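Local coordinates for protein soluble inorganic pyrophosphatase (Toxoplasma gondii, PDB 5WRT) that probably hydrolyses inorganic pyrophosphate to phosphate with the help of magnesium ions, as a family I soluble pyrophosphatase, at residues 110-115 / 146-151; 155-160 / 219-224; 59-64 / 72-77. One frame throughout, in Å; residues are numbered along the deposited sequence.

Contact 1: 110-115 / 146-151; sequences EVFHAR and AMIDGG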
loop_
_atom_site.group_PDB
_atom_site.type_symbol
_atom_site.label_atom_id
_atom_site.label_comp_id
_atom_site.label_asym_id
_atom_site.label_seq_id
_atom_site.Cartn_x
_atom_site.Cartn_y
_atom_site.Cartn_z
ATOM N N GLU A 110 14.193 21.438 4.244
ATOM C CA GLU A 110 13.839 20.304 3.398
ATOM C C GLU A 110 12.876 19.331 4.065
ATOM O O GLU A 110 12.215 18.561 3.362
ATOM C CB GLU A 110 15.125 19.623 2.949
ATOM C CG GLU A 110 15.987 20.601 2.164
ATOM C CD GLU A 110 17.076 21.243 3.006
ATOM O OE1 GLU A 110 18.057 21.751 2.421
ATOM O OE2 GLU A 110 16.922 21.295 4.246
ATOM N N VAL A 111 12.777 19.345 5.389
ATOM C CA VAL A 111 11.853 18.477 6.102
ATOM C C VAL A 111 10.737 19.286 6.763
ATOM O O VAL A 111 10.138 18.835 7.735
ATOM C CB VAL A 111 12.595 17.599 7.123
ATOM C CG1 VAL A 111 13.604 16.709 6.418
ATOM C CG2 VAL A 111 13.283 18.459 8.168
ATOM N N PHE A 112 10.451 20.475 6.230
ATOM C CA PHE A 112 9.407 21.364 6.747
ATOM C C PHE A 112 9.637 21.711 8.214
ATOM O O PHE A 112 8.681 21.944 8.960
ATOM C CB PHE A 112 8.007 20.767 6.571
ATOM C CG PHE A 112 7.756 20.173 5.217
ATOM C CD1 PHE A 112 7.353 20.969 4.160
ATOM C CD2 PHE A 112 7.885 18.810 5.012
ATOM C CE1 PHE A 112 7.112 20.420 2.917
ATOM C CE2 PHE A 112 7.642 18.255 3.772
ATOM C CZ PHE A 112 7.255 19.061 2.722
ATOM N N HIS A 113 10.902 21.749 8.635
ATOM C CA HIS A 113 11.286 22.046 10.016
ATOM C C HIS A 113 10.644 21.087 11.021
ATOM O O HIS A 113 10.528 21.414 12.206
ATOM C CB HIS A 113 10.946 23.498 10.375
ATOM C CG HIS A 113 11.681 24.511 9.551
ATOM N ND1 HIS A 113 13.056 24.588 9.518
ATOM C CD2 HIS A 113 11.230 25.478 8.718
ATOM C CE1 HIS A 113 13.422 25.563 8.705
ATOM N NE2 HIS A 113 12.333 26.120 8.207
ATOM N N ALA A 114 10.221 19.908 10.562
ATOM C CA ALA A 114 9.585 18.920 11.426
ATOM C C ALA A 114 10.544 18.425 12.504
ATOM O O ALA A 114 11.769 18.474 12.355
ATOM C CB ALA A 114 9.080 17.739 10.599
ATOM N N ARG A 115 9.975 17.958 13.612
ATOM C CA ARG A 115 10.772 17.504 14.738
ATOM C C ARG A 115 10.817 15.979 14.780
ATOM O O ARG A 115 10.100 15.287 14.059
ATOM C CB ARG A 115 10.225 18.056 16.059
ATOM C CG ARG A 115 9.040 17.268 16.585
ATOM C CD ARG A 115 7.688 17.854 16.191
ATOM N NE ARG A 115 6.595 17.082 16.787
ATOM C CZ ARG A 115 5.301 17.350 16.634
ATOM N NH1 ARG A 115 4.909 18.377 15.890
ATOM N NH2 ARG A 115 4.394 16.575 17.216
ATOM N N ALA A 146 12.166 10.550 3.938
ATOM C CA ALA A 146 11.874 11.497 5.014
ATOM C C ALA A 146 10.369 11.735 5.065
ATOM O O ALA A 146 9.855 12.754 4.603
ATOM C CB ALA A 146 12.642 12.797 4.806
ATOM N N MET A 147 9.656 10.780 5.654
ATOM C CA MET A 147 8.213 10.906 5.789
ATOM C C MET A 147 7.879 11.907 6.892
ATOM O O MET A 147 8.527 11.937 7.942
ATOM C CB MET A 147 7.585 9.539 6.067
ATOM C CG MET A 147 6.082 9.482 5.827
ATOM S SD MET A 147 5.220 8.211 6.773
ATOM C CE MET A 147 5.355 8.844 8.434
ATOM N N ILE A 148 6.873 12.738 6.635
ATOM C CA ILE A 148 6.379 13.719 7.595
ATOM C C ILE A 148 4.983 13.293 8.029
ATOM O O ILE A 148 4.038 13.325 7.231
ATOM C CB ILE A 148 6.366 15.137 7.010
ATOM C CG1 ILE A 148 7.738 15.494 6.437
ATOM C CG2 ILE A 148 5.958 16.145 8.073
ATOM C CD1 ILE A 148 8.852 15.444 7.454
ATOM N N ASP A 149 4.851 12.891 9.291
ATOM C CA ASP A 149 3.581 12.442 9.858
ATOM C C ASP A 149 3.111 13.500 10.851
ATOM O O ASP A 149 3.527 13.499 12.012
ATOM C CB ASP A 149 3.731 11.083 10.536
ATOM C CG ASP A 149 2.393 10.421 10.833
ATOM O OD1 ASP A 149 1.376 11.137 10.957
ATOM O OD2 ASP A 149 2.361 9.176 10.940
ATOM N N GLY A 150 2.235 14.391 10.390
ATOM C CA GLY A 150 1.693 15.444 11.228
ATOM C C GLY A 150 2.742 16.261 11.953
ATOM O O GLY A 150 2.782 16.269 13.188
ATOM N N GLY A 151 3.600 16.946 11.200
ATOM C CA GLY A 151 4.636 17.766 11.790
ATOM C C GLY A 151 5.782 17.010 12.423
ATOM O O GLY A 151 6.721 17.647 12.915
#

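Contact 2: 155-160 / 219-224; sequences WKVLAI and RVVYRA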
loop_
_atom_site.group_PDB
_atom_site.type_symbol
_atom_site.label_atom_id
_atom_site.label_comp_id
_atom_site.label_asym_id
_atom_site.label_seq_id
_atom_site.Cartn_x
_atom_site.Cartn_y
_atom_site.Cartn_z
ATOM N N TRP A 155 11.614 9.248 9.685
ATOM C CA TRP A 155 12.481 8.613 8.701
ATOM C C TRP A 155 12.129 7.141 8.535
ATOM O O TRP A 155 11.820 6.442 9.504
ATOM C CB TRP A 155 13.947 8.728 9.118
ATOM C CG TRP A 155 14.548 10.091 9.005
ATOM C CD1 TRP A 155 14.766 10.972 10.020
ATOM C CD2 TRP A 155 15.035 10.720 7.813
ATOM N NE1 TRP A 155 15.352 12.115 9.536
ATOM C CE2 TRP A 155 15.526 11.987 8.184
ATOM C CE3 TRP A 155 15.100 10.338 6.469
ATOM C CZ2 TRP A 155 16.075 12.876 7.260
ATOM C CZ3 TRP A 155 15.647 11.221 5.553
ATOM C CH2 TRP A 155 16.124 12.475 5.954
ATOM N N LYS A 156 12.187 6.669 7.295
ATOM C CA LYS A 156 12.132 5.243 6.986
ATOM C C LYS A 156 13.436 4.899 6.274
ATOM O O LYS A 156 13.574 5.128 5.069
ATOM C CB LYS A 156 10.910 4.899 6.139
ATOM C CG LYS A 156 9.590 5.353 6.743
ATOM C CD LYS A 156 9.377 4.740 8.118
ATOM C CE LYS A 156 8.062 5.199 8.731
ATOM N NZ LYS A 156 8.027 5.008 10.209
ATOM N N VAL A 157 14.398 4.375 7.025
ATOM C CA VAL A 157 15.677 3.972 6.454
ATOM C C VAL A 157 15.489 2.662 5.704
ATOM O O VAL A 157 14.826 1.739 6.190
ATOM C CB VAL A 157 16.743 3.840 7.557
ATOM C CG1 VAL A 157 18.067 3.354 6.976
ATOM C CG2 VAL A 157 16.928 5.161 8.287
ATOM N N LEU A 158 16.076 2.573 4.514
ATOM C CA LEU A 158 16.029 1.359 3.715
ATOM C C LEU A 158 17.357 0.626 3.841
ATOM O O LEU A 158 18.425 1.240 3.768
ATOM C CB LEU A 158 15.735 1.670 2.246
ATOM C CG LEU A 158 14.703 2.765 1.968
ATOM C CD1 LEU A 158 14.679 3.116 0.488
ATOM C CD2 LEU A 158 13.318 2.348 2.444
ATOM N N ALA A 159 17.286 -0.691 4.024
ATOM C CA ALA A 159 18.482 -1.473 4.291
ATOM C C ALA A 159 18.327 -2.861 3.688
ATOM O O ALA A 159 17.224 -3.287 3.336
ATOM C CB ALA A 159 18.761 -1.567 5.795
ATOM N N ILE A 160 19.450 -3.565 3.570
ATOM C CA ILE A 160 19.470 -4.923 3.041
ATOM C C ILE A 160 20.190 -5.825 4.035
ATOM O O ILE A 160 21.256 -5.472 4.551
ATOM C CB ILE A 160 20.127 -4.997 1.647
ATOM C CG1 ILE A 160 20.163 -6.446 1.155
ATOM C CG2 ILE A 160 21.523 -4.387 1.656
ATOM C CD1 ILE A 160 18.803 -6.992 0.776
ATOM N N ARG A 219 24.157 8.985 7.937
ATOM C CA ARG A 219 24.191 10.122 8.852
ATOM C C ARG A 219 22.902 10.239 9.655
ATOM O O ARG A 219 22.930 10.694 10.804
ATOM C CB ARG A 219 24.450 11.415 8.078
ATOM C CG ARG A 219 25.885 11.586 7.601
ATOM C CD ARG A 219 26.084 12.954 6.967
ATOM N NE ARG A 219 25.646 12.997 5.573
ATOM C CZ ARG A 219 26.389 12.604 4.542
ATOM N NH1 ARG A 219 27.617 12.142 4.741
ATOM N NH2 ARG A 219 25.907 12.680 3.309
ATOM N N VAL A 220 21.767 9.849 9.069
ATOM C CA VAL A 220 20.516 9.823 9.822
ATOM C C VAL A 220 20.633 8.874 11.009
ATOM O O VAL A 220 20.223 9.204 12.129
ATOM C CB VAL A 220 19.344 9.439 8.899
ATOM C CG1 VAL A 220 18.128 9.025 9.717
ATOM C CG2 VAL A 220 18.996 10.592 7.965
ATOM N N VAL A 221 21.215 7.692 10.789
ATOM C CA VAL A 221 21.371 6.727 11.873
ATOM C C VAL A 221 22.357 7.238 12.918
ATOM O O VAL A 221 22.117 7.114 14.125
ATOM C CB VAL A 221 21.796 5.357 11.314
ATOM C CG1 VAL A 221 21.809 4.314 12.424
ATOM C CG2 VAL A 221 20.865 4.929 10.191
ATOM N N TYR A 222 23.481 7.814 12.475
ATOM C CA TYR A 222 24.461 8.355 13.416
ATOM C C TYR A 222 23.829 9.391 14.335
ATOM O O TYR A 222 23.997 9.337 15.559
ATOM C CB TYR A 222 25.639 8.986 12.671
ATOM C CG TYR A 222 26.470 8.050 11.826
ATOM C CD1 TYR A 222 26.750 6.754 12.243
ATOM C CD2 TYR A 222 27.012 8.483 10.623
ATOM C CE1 TYR A 222 27.526 5.909 11.468
ATOM C CE2 TYR A 222 27.786 7.652 9.847
ATOM C CZ TYR A 222 28.040 6.368 10.270
ATOM O OH TYR A 222 28.816 5.552 9.483
ATOM N N ARG A 223 23.110 10.356 13.757
ATOM C CA ARG A 223 22.523 11.425 14.559
ATOM C C ARG A 223 21.545 10.875 15.590
ATOM O O ARG A 223 21.557 11.299 16.752
ATOM C CB ARG A 223 21.832 12.443 13.654
ATOM C CG ARG A 223 21.354 13.685 14.388
ATOM C CD ARG A 223 20.849 14.743 13.424
ATOM N NE ARG A 223 19.808 14.226 12.540
ATOM C CZ ARG A 223 19.911 14.178 11.215
ATOM N NH1 ARG A 223 21.010 14.619 10.618
ATOM N NH2 ARG A 223 18.914 13.691 10.488
ATOM N N ALA A 224 20.698 9.924 15.188
ATOM C CA ALA A 224 19.789 9.297 16.142
ATOM C C ALA A 224 20.550 8.495 17.188
ATOM O O ALA A 224 20.114 8.412 18.342
ATOM C CB ALA A 224 18.785 8.406 15.411
#

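Contact 3: 59-64 / 72-77; sequences RKMEMQ and IMQDLK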
loop_
_atom_site.group_PDB
_atom_site.type_symbol
_atom_site.label_atom_id
_atom_site.label_comp_id
_atom_site.label_asym_id
_atom_site.label_seq_id
_atom_site.Cartn_x
_atom_site.Cartn_y
_atom_site.Cartn_z
ATOM N N ARG A 59 0.094 -6.834 11.945
ATOM C CA ARG A 59 -0.045 -6.494 13.353
ATOM C C ARG A 59 1.045 -5.508 13.755
ATOM O O ARG A 59 2.218 -5.681 13.414
ATOM C CB ARG A 59 0.041 -7.745 14.228
ATOM C CG ARG A 59 -1.096 -8.726 14.045
ATOM C CD ARG A 59 -1.026 -9.837 15.082
ATOM N NE ARG A 59 -2.185 -10.721 15.006
ATOM C CZ ARG A 59 -2.209 -11.870 14.339
ATOM N NH1 ARG A 59 -1.129 -12.284 13.688
ATOM N NH2 ARG A 59 -3.312 -12.607 14.324
ATOM N N LYS A 60 0.654 -4.472 14.496
ATOM C CA LYS A 60 1.578 -3.405 14.874
ATOM C C LYS A 60 2.378 -3.857 16.092
ATOM O O LYS A 60 2.099 -3.498 17.238
ATOM C CB LYS A 60 0.822 -2.109 15.142
ATOM C CG LYS A 60 1.714 -0.905 15.394
ATOM C CD LYS A 60 0.994 0.391 15.053
ATOM C CE LYS A 60 1.768 1.603 15.543
ATOM N NZ LYS A 60 0.891 2.787 15.753
ATOM N N MET A 61 3.400 -4.668 15.827
ATOM C CA MET A 61 4.321 -5.094 16.870
ATOM C C MET A 61 5.397 -4.036 17.064
ATOM O O MET A 61 5.950 -3.509 16.096
ATOM C CB MET A 61 4.958 -6.435 16.506
ATOM C CG MET A 61 3.954 -7.499 16.085
ATOM S SD MET A 61 2.821 -7.978 17.402
ATOM C CE MET A 61 3.960 -8.668 18.597
ATOM N N GLU A 62 5.709 -3.741 18.324
ATOM C CA GLU A 62 6.705 -2.728 18.643
ATOM C C GLU A 62 7.371 -3.062 19.966
ATOM O O GLU A 62 6.774 -3.702 20.834
ATOM C CB GLU A 62 6.090 -1.323 18.747
ATOM C CG GLU A 62 5.565 -0.735 17.453
ATOM C CD GLU A 62 4.842 0.582 17.667
ATOM O OE1 GLU A 62 4.464 0.882 18.822
ATOM O OE2 GLU A 62 4.656 1.317 16.676
ATOM N N MET A 63 8.619 -2.623 20.106
ATOM C CA MET A 63 9.291 -2.679 21.396
ATOM C C MET A 63 8.549 -1.813 22.406
ATOM O O MET A 63 8.225 -0.654 22.127
ATOM C CB MET A 63 10.738 -2.209 21.256
ATOM C CG MET A 63 11.622 -3.144 20.449
ATOM S SD MET A 63 13.361 -2.656 20.453
ATOM C CE MET A 63 13.327 -1.221 19.380
ATOM N N GLN A 64 8.280 -2.375 23.584
ATOM C CA GLN A 64 7.580 -1.658 24.652
ATOM C C GLN A 64 8.634 -1.012 25.543
ATOM O O GLN A 64 9.165 -1.629 26.467
ATOM C CB GLN A 64 6.672 -2.603 25.430
ATOM C CG GLN A 64 5.620 -3.300 24.574
ATOM C CD GLN A 64 4.720 -2.320 23.842
ATOM O OE1 GLN A 64 4.155 -1.409 24.447
ATOM N NE2 GLN A 64 4.582 -2.505 22.535
ATOM N N ILE A 72 8.980 -6.953 22.759
ATOM C CA ILE A 72 8.168 -6.653 21.587
ATOM C C ILE A 72 6.785 -7.240 21.826
ATOM O O ILE A 72 6.643 -8.443 22.068
ATOM C CB ILE A 72 8.801 -7.217 20.306
ATOM C CG1 ILE A 72 10.154 -6.555 20.047
ATOM C CG2 ILE A 72 7.876 -7.015 19.111
ATOM C CD1 ILE A 72 10.892 -7.128 18.862
ATOM N N MET A 73 5.766 -6.387 21.752
ATOM C CA MET A 73 4.377 -6.784 21.927
ATOM C C MET A 73 3.538 -6.017 20.919
ATOM O O MET A 73 4.019 -5.089 20.264
ATOM C CB MET A 73 3.881 -6.499 23.354
ATOM C CG MET A 73 4.796 -6.993 24.465
ATOM S SD MET A 73 4.096 -6.773 26.114
ATOM C CE MET A 73 2.691 -7.884 26.063
ATOM N N GLN A 74 2.275 -6.407 20.794
ATOM C CA GLN A 74 1.380 -5.737 19.864
ATOM C C GLN A 74 0.865 -4.438 20.471
ATOM O O GLN A 74 0.487 -4.388 21.646
ATOM C CB GLN A 74 0.211 -6.645 19.484
ATOM C CG GLN A 74 -0.648 -6.090 18.361
ATOM C CD GLN A 74 -1.516 -7.148 17.714
ATOM O OE1 GLN A 74 -1.453 -8.323 18.074
ATOM N NE2 GLN A 74 -2.328 -6.738 16.746
ATOM N N ASP A 75 0.869 -3.380 19.663
ATOM C CA ASP A 75 0.378 -2.086 20.113
ATOM C C ASP A 75 -1.110 -2.161 20.436
ATOM O O ASP A 75 -1.858 -2.953 19.857
ATOM C CB ASP A 75 0.639 -1.025 19.042
ATOM C CG ASP A 75 0.439 0.388 19.555
ATOM O OD1 ASP A 75 0.719 0.636 20.747
ATOM O OD2 ASP A 75 0.010 1.252 18.763
ATOM N N LEU A 76 -1.538 -1.323 21.377
ATOM C CA LEU A 76 -2.929 -1.255 21.806
ATOM C C LEU A 76 -3.548 0.078 21.413
ATOM O O LEU A 76 -2.881 1.118 21.440
ATOM C CB LEU A 76 -3.051 -1.456 23.319
ATOM C CG LEU A 76 -2.448 -2.735 23.903
ATOM C CD1 LEU A 76 -2.649 -2.785 25.412
ATOM C CD2 LEU A 76 -3.054 -3.961 23.239
ATOM N N LYS A 77 -4.825 0.035 21.039
ATOM C CA LYS A 77 -5.657 1.223 20.894
ATOM C C LYS A 77 -6.050 1.764 22.268
ATOM O O LYS A 77 -5.852 1.115 23.298
ATOM C CB LYS A 77 -6.917 0.892 20.092
ATOM C CG LYS A 77 -6.708 0.685 18.605
ATOM C CD LYS A 77 -7.984 0.157 17.967
ATOM C CE LYS A 77 -7.751 -0.272 16.532
ATOM N NZ LYS A 77 -8.655 -1.393 16.147
HETATM O O HOH W 1 -4.350 -8.756 15.667
HETATM O O HOH W 2 3.192 0.168 21.151
#

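Contact 1: 110-115 / 146-151
Ile-148 packs against the Val-111 to Ala-114 turn, and the closely packed part of the contact is built round its longer branch. With chi1 at -53°, CG1 lies beside the backbone N and anti to the carbonyl carbon, a setting that carries CD1 up against the loop. There CD1 lies 3.6 Å from Val-111 O and 3.9 Å from Ala-114 CB. Val-111, Ala-114 and Ile-148 are the buried side; the exposed Phe-112 ring lies on the outer side and offers its edge, CD2 standing 3.6 Å from Ile-148 CG1. Further back along the strand Val-111 CG1 comes to 4.3 Å from Ala-146 CB, a slacker apolar touch between two buried residues. The loop residues Val-111 to Ala-114 form a type I' beta turn, closed by the bond from Ala-114 N to Val-111 O, and this turn leads into strand 115-125. Its partner is the end of strand 136-149 and the glycine turn that hands over to strand 152-161, so the contact lays a connecting loop on the tip of a hairpin in the central sheet. Leu-153 of that second strand touches both Ala-114 and Ile-148. Toward solvent the grip slackens. Arg-115 N gives Gly-151 O a weak hydrogen bond of 3.3 Å, although the N-H...O angle of 158° is fair. The Arg-115 chain bends at chi2, -95°, and brings one guanidinium face over Gly-151 C, with NH1 3.6 Å from Gly-151 O. Both glycines have positive phi. Arg-115 NH2 makes a long, weak ion pair with Glu-152.

Contact 2: 155-160 / 219-224
Val-220 sets one methyl squarely on the Trp-155 indole: CG2 stands 3.7 Å from the centroid of the six-membered ring and 11° off the ring normal, the geometry of a CH-pi contact over the face. Its other methyl, CG1, serves the pyrrole side, 3.8 Å from Trp-155 CG, and the two methyls span the two rings on one face. CG1 also reaches Val-157 CG2 at 4.3 Å, and that same strand methyl meets Val-221 CG2 at 4.4 Å. Arg-223 sends a chain bent at chi3 toward the indole nitrogen; its NH2 comes to 4.0 Å from Trp-155 NE1, with ring and guanidinium planes 43° apart. The axes of 155-160 and 219-224 approach to 10.3 Å, their N-to-C directions 122° apart, while Leu-121 of strand 115-125 touches Trp-155, Val-220 and Val-221. The Trp-155 side chain is about 6 Å from a bound magnesium ion at nearest atoms, and Lys-156 NZ makes a salt bridge with Asp-154 and a hydrogen bond with Asp-122, two of its ligands. Among Trp-155, Val-157, Val-220 and Val-221 the chemistry is apolar, with the Arg-223 guanidinium at the solvent side, consistent with helix and sheet being joined here mainly by apolar packing.

Contact 3: 59-64 / 72-77
Lys-60 O accepts Asp-75 N at 2.7 Å in a nearly straight bond, 169° at the hydrogen. Two more backbone bonds pair Glu-62 with Met-73, Glu-62 N to Met-73 O at 2.9 Å and the return from Met-73 N to Glu-62 O. Glu-62 O also takes Gln-64 NE2, 3.0 Å away and well above the carbonyl plane; Gln-64 NE2 and Met-73 N reach it from opposite faces of that plane. Lys-60, extended beyond CG, runs beside Asp-75, and its NZ makes a weak salt bridge with OD2 at 3.5 Å, an oxygen that also pairs with Arg-83. A water donates to both Glu-62 OE1 and Asp-75 OD1, probably easing the closeness of two like charges. On the opposite face from Glu-62 and Met-73, Met-61 SD lies 3.6 Å from Gln-74 CB, its chain folded back at chi2, -64°, while Met-63 CG sits 3.7 Å from Ile-72 CG1. The pairing is that of an antiparallel beta hairpin, strands 57-63 and 72-74; Glu-52, seen to bind magnesium in this protein though not in this chain of the model, receives the Met-63 N-H, and the Glu-62 side chain lies about 5 Å from a bound magnesium ion at nearest atoms, which places the hairpin at the rim of the metal site.

How the contacts relate
Contact 2 is the core contact of the three, its centre about 8 Å from the centre of the chain, whereas contacts 3 and 1, with centres about 13 Å and 17 Å from it, are only partly buried. Contacts 1 and 2 share the central sheet: their strands 136-149 and 152-161 are neighbours in it, and Ala-146 CB of contact 1 lies 3.5 Å from Trp-155 CZ3 of contact 2. Contact 3 belongs to a separate three-stranded sheet and stays about 8 Å from both at nearest atoms. Chemistry follows place: the buried helix-sheet contact is largely apolar, the loop contact mixes apolar packing with one weak backbone bond, and the hairpin relies on backbone bonds, charges and water.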